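Local coordinates for protein 6-phosphogluconate dehydrogenase (PDB 5U5G) that binds NADP and (2-oxopropyl)phosphonic acid and probably acts as an NADP-dependent reductase in fosfomycin biosynthesis in pseudomonads, at residues Ala109-Ala112 / Asp117-Glu120; Ser203-Phe208 / Val220-Ala225; Asp267-Ala272 / Phe283-His288. One frame throughout, in Å; residues are numbered along the deposited sequence.

Contact 1: residues Ala109-Ala112 / Asp117-Glu120; sequences AAFA and DYIE
Phe111, near the end of helix 101-113, lays its ring against the backbone and side chain of Tyr118 at the start of strand 117-124. One face of the ring receives CB of Tyr118. This is a CH-pi contact, with Tyr118 CB 4.0 Å from the centroid of the Phe111 ring and 22° off its normal. The nearest side-chain carbons are Phe111 CG and Tyr118 CB, at 3.7 Å. The same ring also reaches the peptide that joins Asp117 to Tyr118. Phe111 CD2 lies 3.5 Å from Asp117 C and 3.5 Å from Tyr118 N. The two rings meet at a slant, with planes at 54° and centroids of Phe111 and Tyr118 5.4 Å apart. The closest ring atoms are Phe111 CE1 and Tyr118 CD1, at 3.9 Å. Tyr118 CG stands anti to the backbone N (chi1 -172°). This sets the ring beside its own carbonyl carbon, with CD1 near Phe111 CE1 and the OH hydrogen-bonded to Asp95 OD2. His108 adds an edge-to-face ring contact with Tyr118.

The tight part is the Phe111 ring against the Asp117-Tyr118 peptide and Tyr118 CB. The two rings meet less closely. The solvent side is looser. The CB of Asp117 leaves the backbone away from the helix, and the residue is partly exposed. Its OD1 makes a long, weak ion pair with Arg142.

The contact belongs to the beta-alpha-beta unit of strand 92-95, helix 101-113 and strand 117-124 in the nucleotide-binding domain. Phe111 also packs on Val93 of the neighbouring parallel strand. Asp117 and Ile119 hydrogen-bond to that strand through their backbones. On the other face of the sheet, Ile119 meets Ala145 and Ile149 of helix 143-156.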
loop_
_atom_site.group_PDB
_atom_site.type_symbol
_atom_site.label_atom_id
_atom_site.label_comp_id
_atom_site.label_asym_id
_atom_site.label_seq_id
_atom_site.Cartn_x
_atom_site.Cartn_y
_atom_site.Cartn_z
ATOM N N ALA A 109 11.977 -21.439 -24.285
ATOM C CA ALA A 109 12.381 -22.646 -25.002
ATOM C C ALA A 109 12.566 -22.382 -26.491
ATOM O O ALA A 109 13.528 -22.870 -27.095
ATOM C CB ALA A 109 11.355 -23.759 -24.788
ATOM N N ALA A 110 11.657 -21.618 -27.104
ATOM C CA ALA A 110 11.778 -21.361 -28.538
ATOM C C ALA A 110 13.049 -20.582 -28.849
ATOM O O ALA A 110 13.732 -20.863 -29.845
ATOM C CB ALA A 110 10.544 -20.621 -29.059
ATOM N N PHE A 111 13.394 -19.607 -28.003
ATOM C CA PHE A 111 14.631 -18.858 -28.224
ATOM C C PHE A 111 15.848 -19.765 -28.102
ATOM O O PHE A 111 16.771 -19.685 -28.922
ATOM C CB PHE A 111 14.745 -17.693 -27.237
ATOM C CG PHE A 111 14.094 -16.416 -27.719
ATOM C CD1 PHE A 111 12.716 -16.344 -27.892
ATOM C CD2 PHE A 111 14.858 -15.276 -27.949
ATOM C CE1 PHE A 111 12.105 -15.158 -28.324
ATOM C CE2 PHE A 111 14.255 -14.083 -28.371
ATOM C CZ PHE A 111 12.883 -14.028 -28.574
ATOM N N ALA A 112 15.868 -20.627 -27.075
ATOM C CA ALA A 112 17.021 -21.494 -26.849
ATOM C C ALA A 112 17.280 -22.393 -28.054
ATOM O O ALA A 112 18.436 -22.600 -28.443
ATOM C CB ALA A 112 16.810 -22.325 -25.582
ATOM N N ASP A 117 18.588 -15.884 -26.728
ATOM C CA ASP A 117 18.165 -15.802 -25.334
ATOM C C ASP A 117 16.944 -14.910 -25.172
ATOM O O ASP A 117 16.970 -13.735 -25.552
ATOM C CB ASP A 117 19.275 -15.273 -24.433
ATOM C CG ASP A 117 20.154 -16.381 -23.894
ATOM O OD1 ASP A 117 19.762 -17.015 -22.882
ATOM O OD2 ASP A 117 21.223 -16.611 -24.490
ATOM N N TYR A 118 15.890 -15.470 -24.586
ATOM C CA TYR A 118 14.765 -14.693 -24.082
ATOM C C TYR A 118 15.073 -14.262 -22.651
ATOM O O TYR A 118 15.456 -15.095 -21.821
ATOM C CB TYR A 118 13.487 -15.536 -24.134
ATOM C CG TYR A 118 12.188 -14.808 -23.810
ATOM C CD1 TYR A 118 11.640 -13.891 -24.705
ATOM C CD2 TYR A 118 11.486 -15.081 -22.633
ATOM C CE1 TYR A 118 10.441 -13.243 -24.429
ATOM C CE2 TYR A 118 10.289 -14.437 -22.341
ATOM C CZ TYR A 118 9.774 -13.516 -23.244
ATOM O OH TYR A 118 8.588 -12.878 -22.960
ATOM N N ILE A 119 14.949 -12.966 -22.371
ATOM C CA ILE A 119 15.002 -12.446 -21.006
ATOM C C ILE A 119 13.604 -11.955 -20.651
ATOM O O ILE A 119 13.083 -11.015 -21.268
ATOM C CB ILE A 119 16.046 -11.337 -20.841
ATOM C CG1 ILE A 119 17.467 -11.888 -21.057
ATOM C CG2 ILE A 119 15.946 -10.705 -19.453
ATOM C CD1 ILE A 119 17.887 -12.967 -20.058
ATOM N N GLU A 120 12.993 -12.621 -19.678
ATOM C CA GLU A 120 11.650 -12.326 -19.195
ATOM C C GLU A 120 11.772 -11.243 -18.124
ATOM O O GLU A 120 12.292 -11.502 -17.039
ATOM C CB GLU A 120 11.038 -13.626 -18.669
ATOM C CG GLU A 120 9.776 -13.558 -17.836
ATOM C CD GLU A 120 9.452 -14.914 -17.183
ATOM O OE1 GLU A 120 9.982 -15.958 -17.634
ATOM O OE2 GLU A 120 8.683 -14.935 -16.205
#

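Contact 2: residues Ser203-Phe208 / Val220-Ala225; sequences SMADVF and VALGYA
Two antiparallel helices of the all-helical C-terminal part meet here, helix 201-210 and helix 216-226. They form a helical hairpin closed by a short connection. The segment axes run at 164° to each other and approach to 10.7 Å. That is a wide spacing, and Leu222 bridges it almost alone.

Leu222 points from its helix toward the other. Its CG stands anti to the carbonyl carbon (chi1 -70°), and the two methyls spread over the facing helix. CD2 of Leu222 comes 3.9 Å from Ala205 CA and 4.2 Å from Ala205 CB. CD1 of Leu222 lies 4.1 Å from Ala205 CA and 4.2 Å from Phe208 CB. The branched end therefore rests on the backbone of Ala205, where the small side chain lets it approach. It also leans on the base of the Phe208 side chain. CD2 of Leu222 lies oblique to the Phe208 ring. Met204 also starts toward the facing helix but adds little. Its carbonyl carbon is 4.5 Å from Leu222 CD2. No hydrogen bond crosses the contact, and each helix keeps its own backbone bonds. Phe208 N bonds to Met204 O at 2.7 Å within its turn.

Helix 168-196 also packs on the pair. Leu222 touches its Ile191, Phe208 its Val190, and Met204 its Leu195. The second subunit lies close too: Leu172 of the second subunit packs on Met204, and Ile138 of the second subunit packs on Val207. The side chain of Phe208 is about 10 Å from a bound (2-oxopropyl)phosphonic acid. An apolar antiparallel helix pair set against a long helix is in keeping with the helical C-terminal domain of the 3-hydroxyisobutyrate dehydrogenase family.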
loop_
_atom_site.group_PDB
_atom_site.type_symbol
_atom_site.label_atom_id
_atom_site.label_comp_id
_atom_site.label_asym_id
_atom_site.label_seq_id
_atom_site.Cartn_x
_atom_site.Cartn_y
_atom_site.Cartn_z
ATOM N N SER A 203 -6.284 17.116 3.411
ATOM C CA SER A 203 -6.114 16.400 4.672
ATOM C C SER A 203 -6.049 14.894 4.441
ATOM O O SER A 203 -5.283 14.189 5.107
ATOM C CB SER A 203 -7.250 16.747 5.627
ATOM O OG SER A 203 -7.214 18.122 5.951
ATOM N N MET A 204 -6.865 14.384 3.518
ATOM C CA MET A 204 -6.808 12.963 3.207
ATOM C C MET A 204 -5.450 12.593 2.636
ATOM O O MET A 204 -4.859 11.576 3.020
ATOM C CB MET A 204 -7.934 12.594 2.246
ATOM C CG MET A 204 -9.242 12.342 2.982
ATOM S SD MET A 204 -10.567 11.667 1.958
ATOM C CE MET A 204 -11.002 13.108 0.973
ATOM N N ALA A 205 -4.916 13.437 1.751
ATOM C CA ALA A 205 -3.594 13.180 1.195
ATOM C C ALA A 205 -2.530 13.201 2.283
ATOM O O ALA A 205 -1.611 12.370 2.279
ATOM C CB ALA A 205 -3.269 14.207 0.109
ATOM N N ASP A 206 -2.632 14.156 3.212
ATOM C CA ASP A 206 -1.680 14.240 4.318
ATOM C C ASP A 206 -1.675 12.957 5.133
ATOM O O ASP A 206 -0.614 12.422 5.468
ATOM C CB ASP A 206 -2.019 15.432 5.224
ATOM C CG ASP A 206 -1.510 16.756 4.674
ATOM O OD1 ASP A 206 -0.581 16.747 3.836
ATOM O OD2 ASP A 206 -2.036 17.809 5.102
ATOM N N VAL A 207 -2.862 12.454 5.466
ATOM C CA VAL A 207 -2.977 11.294 6.348
ATOM C C VAL A 207 -2.674 10.003 5.590
ATOM O O VAL A 207 -1.968 9.124 6.098
ATOM C CB VAL A 207 -4.380 11.270 6.996
ATOM C CG1 VAL A 207 -4.622 9.966 7.765
ATOM C CG2 VAL A 207 -4.562 12.489 7.917
ATOM N N PHE A 208 -3.197 9.861 4.369
ATOM C CA PHE A 208 -3.059 8.598 3.660
ATOM C C PHE A 208 -1.674 8.420 3.041
ATOM O O PHE A 208 -1.395 7.353 2.485
ATOM C CB PHE A 208 -4.139 8.456 2.573
ATOM C CG PHE A 208 -5.561 8.557 3.083
ATOM C CD1 PHE A 208 -5.855 8.449 4.443
ATOM C CD2 PHE A 208 -6.613 8.766 2.185
ATOM C CE1 PHE A 208 -7.165 8.550 4.904
ATOM C CE2 PHE A 208 -7.926 8.868 2.631
ATOM C CZ PHE A 208 -8.208 8.755 3.995
ATOM N N VAL A 220 -1.240 6.689 -6.277
ATOM C CA VAL A 220 -1.836 6.816 -7.605
ATOM C C VAL A 220 -3.237 7.406 -7.500
ATOM O O VAL A 220 -3.591 8.341 -8.223
ATOM C CB VAL A 220 -1.852 5.454 -8.323
ATOM C CG1 VAL A 220 -2.656 5.555 -9.615
ATOM C CG2 VAL A 220 -0.430 4.996 -8.611
ATOM N N ALA A 221 -4.053 6.863 -6.591
ATOM C CA ALA A 221 -5.439 7.295 -6.479
ATOM C C ALA A 221 -5.531 8.742 -6.005
ATOM O O ALA A 221 -6.368 9.512 -6.494
ATOM C CB ALA A 221 -6.192 6.366 -5.529
ATOM N N LEU A 222 -4.667 9.124 -5.057
ATOM C CA LEU A 222 -4.620 10.508 -4.585
ATOM C C LEU A 222 -4.135 11.452 -5.675
ATOM O O LEU A 222 -4.686 12.543 -5.847
ATOM C CB LEU A 222 -3.704 10.626 -3.375
ATOM C CG LEU A 222 -4.178 9.998 -2.073
ATOM C CD1 LEU A 222 -2.967 9.885 -1.157
ATOM C CD2 LEU A 222 -5.248 10.864 -1.467
ATOM N N GLY A 223 -3.074 11.069 -6.388
ATOM C CA GLY A 223 -2.625 11.885 -7.506
ATOM C C GLY A 223 -3.725 12.108 -8.524
ATOM O O GLY A 223 -3.869 13.207 -9.074
ATOM N N TYR A 224 -4.530 11.068 -8.774
ATOM C CA TYR A 224 -5.652 11.175 -9.701
ATOM C C TYR A 224 -6.697 12.151 -9.185
ATOM O O TYR A 224 -7.223 12.977 -9.947
ATOM C CB TYR A 224 -6.284 9.800 -9.925
ATOM C CG TYR A 224 -7.319 9.744 -11.047
ATOM C CD1 TYR A 224 -6.923 9.642 -12.381
ATOM C CD2 TYR A 224 -8.683 9.749 -10.771
ATOM C CE1 TYR A 224 -7.874 9.574 -13.429
ATOM C CE2 TYR A 224 -9.635 9.667 -11.794
ATOM C CZ TYR A 224 -9.220 9.585 -13.120
ATOM O OH TYR A 224 -10.151 9.512 -14.135
ATOM N N ALA A 225 -7.039 12.051 -7.899
ATOM C CA ALA A 225 -8.058 12.936 -7.350
ATOM C C ALA A 225 -7.536 14.364 -7.221
ATOM O O ALA A 225 -8.256 15.321 -7.524
ATOM C CB ALA A 225 -8.548 12.401 -6.001
#

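Contact 3: residues Asp267-Ala272 / Phe283-His288; sequences DTVRQA and FSVLSH
Val269 and Val285 each hold CG1 anti to the backbone N (chi1 174° and 168°), which leaves CG2 of each beside the backbone N. These CG2 methyls meet where helix 257-273 packs on the C-terminal helix 282-287 of the helical domain. Val285 points toward the other helix and carries the contact from its side. Its CG2 is 4.0 Å from Val269 CG2, and the two side chains cross at a slant. The same methyl of Val285 lies 4.1 Å from Val269 CG1. Both methyls of Val269 thus touch one methyl of Val285.

The contact is small and wholly apolar, with no hydrogen bond across it. Val269 is its buried end. It also packs on Leu236 of helix 236-247. Ala272 is exposed and marks the outer end. Beside Val285, Leu286 touches Glu189 and Ser192 of helix 168-196 and packs on Ser255 of the second subunit. His288 N bonds to Val285 O at 2.8 Å. At the outer end of the contact, CB of Ala272 lies 4.1 Å from Val285 CG2.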
loop_
_atom_site.group_PDB
_atom_site.type_symbol
_atom_site.label_atom_id
_atom_site.label_comp_id
_atom_site.label_asym_id
_atom_site.label_seq_id
_atom_site.Cartn_x
_atom_site.Cartn_y
_atom_site.Cartn_z
ATOM N N ASP A 267 -13.360 -5.370 -14.236
ATOM C CA ASP A 267 -14.081 -5.776 -15.436
ATOM C C ASP A 267 -15.324 -4.915 -15.638
ATOM O O ASP A 267 -15.584 -4.433 -16.746
ATOM C CB ASP A 267 -14.452 -7.254 -15.355
ATOM C CG ASP A 267 -15.127 -7.749 -16.620
ATOM O OD1 ASP A 267 -14.445 -7.815 -17.673
ATOM O OD2 ASP A 267 -16.339 -8.067 -16.558
ATOM N N THR A 268 -16.089 -4.687 -14.564
ATOM C CA THR A 268 -17.283 -3.852 -14.665
ATOM C C THR A 268 -16.932 -2.408 -15.026
ATOM O O THR A 268 -17.628 -1.778 -15.829
ATOM C CB THR A 268 -18.064 -3.901 -13.356
ATOM O OG1 THR A 268 -18.352 -5.265 -13.026
ATOM C CG2 THR A 268 -19.377 -3.143 -13.506
ATOM N N VAL A 269 -15.860 -1.868 -14.439
ATOM C CA VAL A 269 -15.434 -0.506 -14.764
ATOM C C VAL A 269 -14.997 -0.419 -16.223
ATOM O O VAL A 269 -15.257 0.583 -16.909
ATOM C CB VAL A 269 -14.309 -0.053 -13.813
ATOM C CG1 VAL A 269 -13.753 1.306 -14.238
ATOM C CG2 VAL A 269 -14.805 -0.001 -12.357
ATOM N N ARG A 270 -14.300 -1.455 -16.707
ATOM C CA ARG A 270 -13.913 -1.521 -18.110
ATOM C C ARG A 270 -15.134 -1.518 -19.020
ATOM O O ARG A 270 -15.165 -0.794 -20.020
ATOM C CB ARG A 270 -13.065 -2.771 -18.362
ATOM C CG ARG A 270 -12.430 -2.823 -19.760
ATOM C CD ARG A 270 -11.650 -4.119 -19.977
ATOM N NE ARG A 270 -12.421 -5.268 -19.533
ATOM C CZ ARG A 270 -13.419 -5.813 -20.220
ATOM N NH1 ARG A 270 -13.758 -5.339 -21.412
ATOM N NH2 ARG A 270 -14.088 -6.840 -19.716
ATOM N N GLN A 271 -16.147 -2.327 -18.692
ATOM C CA GLN A 271 -17.367 -2.357 -19.494
ATOM C C GLN A 271 -18.073 -1.009 -19.482
ATOM O O GLN A 271 -18.660 -0.598 -20.488
ATOM C CB GLN A 271 -18.307 -3.449 -18.981
ATOM C CG GLN A 271 -18.217 -4.756 -19.754
ATOM C CD GLN A 271 -18.391 -5.970 -18.862
ATOM O OE1 GLN A 271 -18.937 -5.871 -17.762
ATOM N NE2 GLN A 271 -17.936 -7.128 -19.336
ATOM N N ALA A 272 -18.027 -0.306 -18.353
ATOM C CA ALA A 272 -18.760 0.944 -18.221
ATOM C C ALA A 272 -18.010 2.147 -18.781
ATOM O O ALA A 272 -18.644 3.152 -19.100
ATOM C CB ALA A 272 -19.106 1.190 -16.752
ATOM N N PHE A 283 -13.464 5.623 -9.683
ATOM C CA PHE A 283 -13.993 6.816 -9.018
ATOM C C PHE A 283 -15.367 7.180 -9.555
ATOM O O PHE A 283 -16.318 7.365 -8.794
ATOM C CB PHE A 283 -13.049 8.014 -9.214
ATOM C CG PHE A 283 -12.062 8.218 -8.096
ATOM C CD1 PHE A 283 -12.496 8.493 -6.802
ATOM C CD2 PHE A 283 -10.695 8.165 -8.349
ATOM C CE1 PHE A 283 -11.571 8.689 -5.775
ATOM C CE2 PHE A 283 -9.772 8.371 -7.344
ATOM C CZ PHE A 283 -10.208 8.630 -6.052
ATOM N N SER A 284 -15.493 7.286 -10.878
ATOM C CA SER A 284 -16.766 7.727 -11.430
ATOM C C SER A 284 -17.806 6.618 -11.406
ATOM O O SER A 284 -18.989 6.896 -11.190
ATOM C CB SER A 284 -16.566 8.262 -12.851
ATOM O OG SER A 284 -16.115 7.231 -13.711
ATOM N N VAL A 285 -17.395 5.363 -11.597
ATOM C CA VAL A 285 -18.340 4.251 -11.498
ATOM C C VAL A 285 -18.892 4.161 -10.087
ATOM O O VAL A 285 -20.095 3.953 -9.882
ATOM C CB VAL A 285 -17.669 2.932 -11.920
ATOM C CG1 VAL A 285 -18.543 1.748 -11.540
ATOM C CG2 VAL A 285 -17.384 2.935 -13.415
ATOM N N LEU A 286 -18.023 4.339 -9.095
ATOM C CA LEU A 286 -18.451 4.273 -7.703
ATOM C C LEU A 286 -19.639 5.195 -7.450
ATOM O O LEU A 286 -20.659 4.770 -6.898
ATOM C CB LEU A 286 -17.275 4.629 -6.796
ATOM C CG LEU A 286 -17.184 4.013 -5.411
ATOM C CD1 LEU A 286 -17.737 2.602 -5.378
ATOM C CD2 LEU A 286 -15.724 4.030 -5.024
ATOM N N SER A 287 -19.533 6.455 -7.872
ATOM C CA SER A 287 -20.629 7.405 -7.724
ATOM C C SER A 287 -21.744 7.211 -8.750
ATOM O O SER A 287 -22.785 7.863 -8.621
ATOM C CB SER A 287 -20.092 8.836 -7.803
ATOM O OG SER A 287 -19.209 9.001 -8.901
ATOM N N HIS A 288 -21.554 6.332 -9.739
ATOM C CA HIS A 288 -22.533 6.019 -10.803
ATOM C C HIS A 288 -22.735 7.172 -11.780
ATOM O O HIS A 288 -21.855 8.009 -11.968
ATOM C CB HIS A 288 -23.890 5.612 -10.210
ATOM C CG HIS A 288 -24.064 4.132 -10.042
ATOM N ND1 HIS A 288 -23.715 3.472 -8.883
ATOM C CD2 HIS A 288 -24.560 3.187 -10.879
ATOM C CE1 HIS A 288 -23.979 2.185 -9.016
ATOM N NE2 HIS A 288 -24.495 1.985 -10.216
#

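From the N terminus the three contacts follow in series; none nests in or crosses another. Contact 1 closes the short turn between helix 101-113 and strand 117-124 in the nucleotide-binding domain. The chain then passes through helix 168-196. Contact 2 closes the connection between helices 201-210 and 216-226, and contact 3 closes the last loop, between helix 257-273 and the C-terminal helix. Contacts 2 and 3 touch: Tyr224 CD2 is 3.5 Å from Phe283 CD2, and both contacts reach the second subunit. Contact 1 lies on the opposite side of the chain's centre from the other two, its centre about 42 Å from that of contact 2 and 39 Å from that of contact 3.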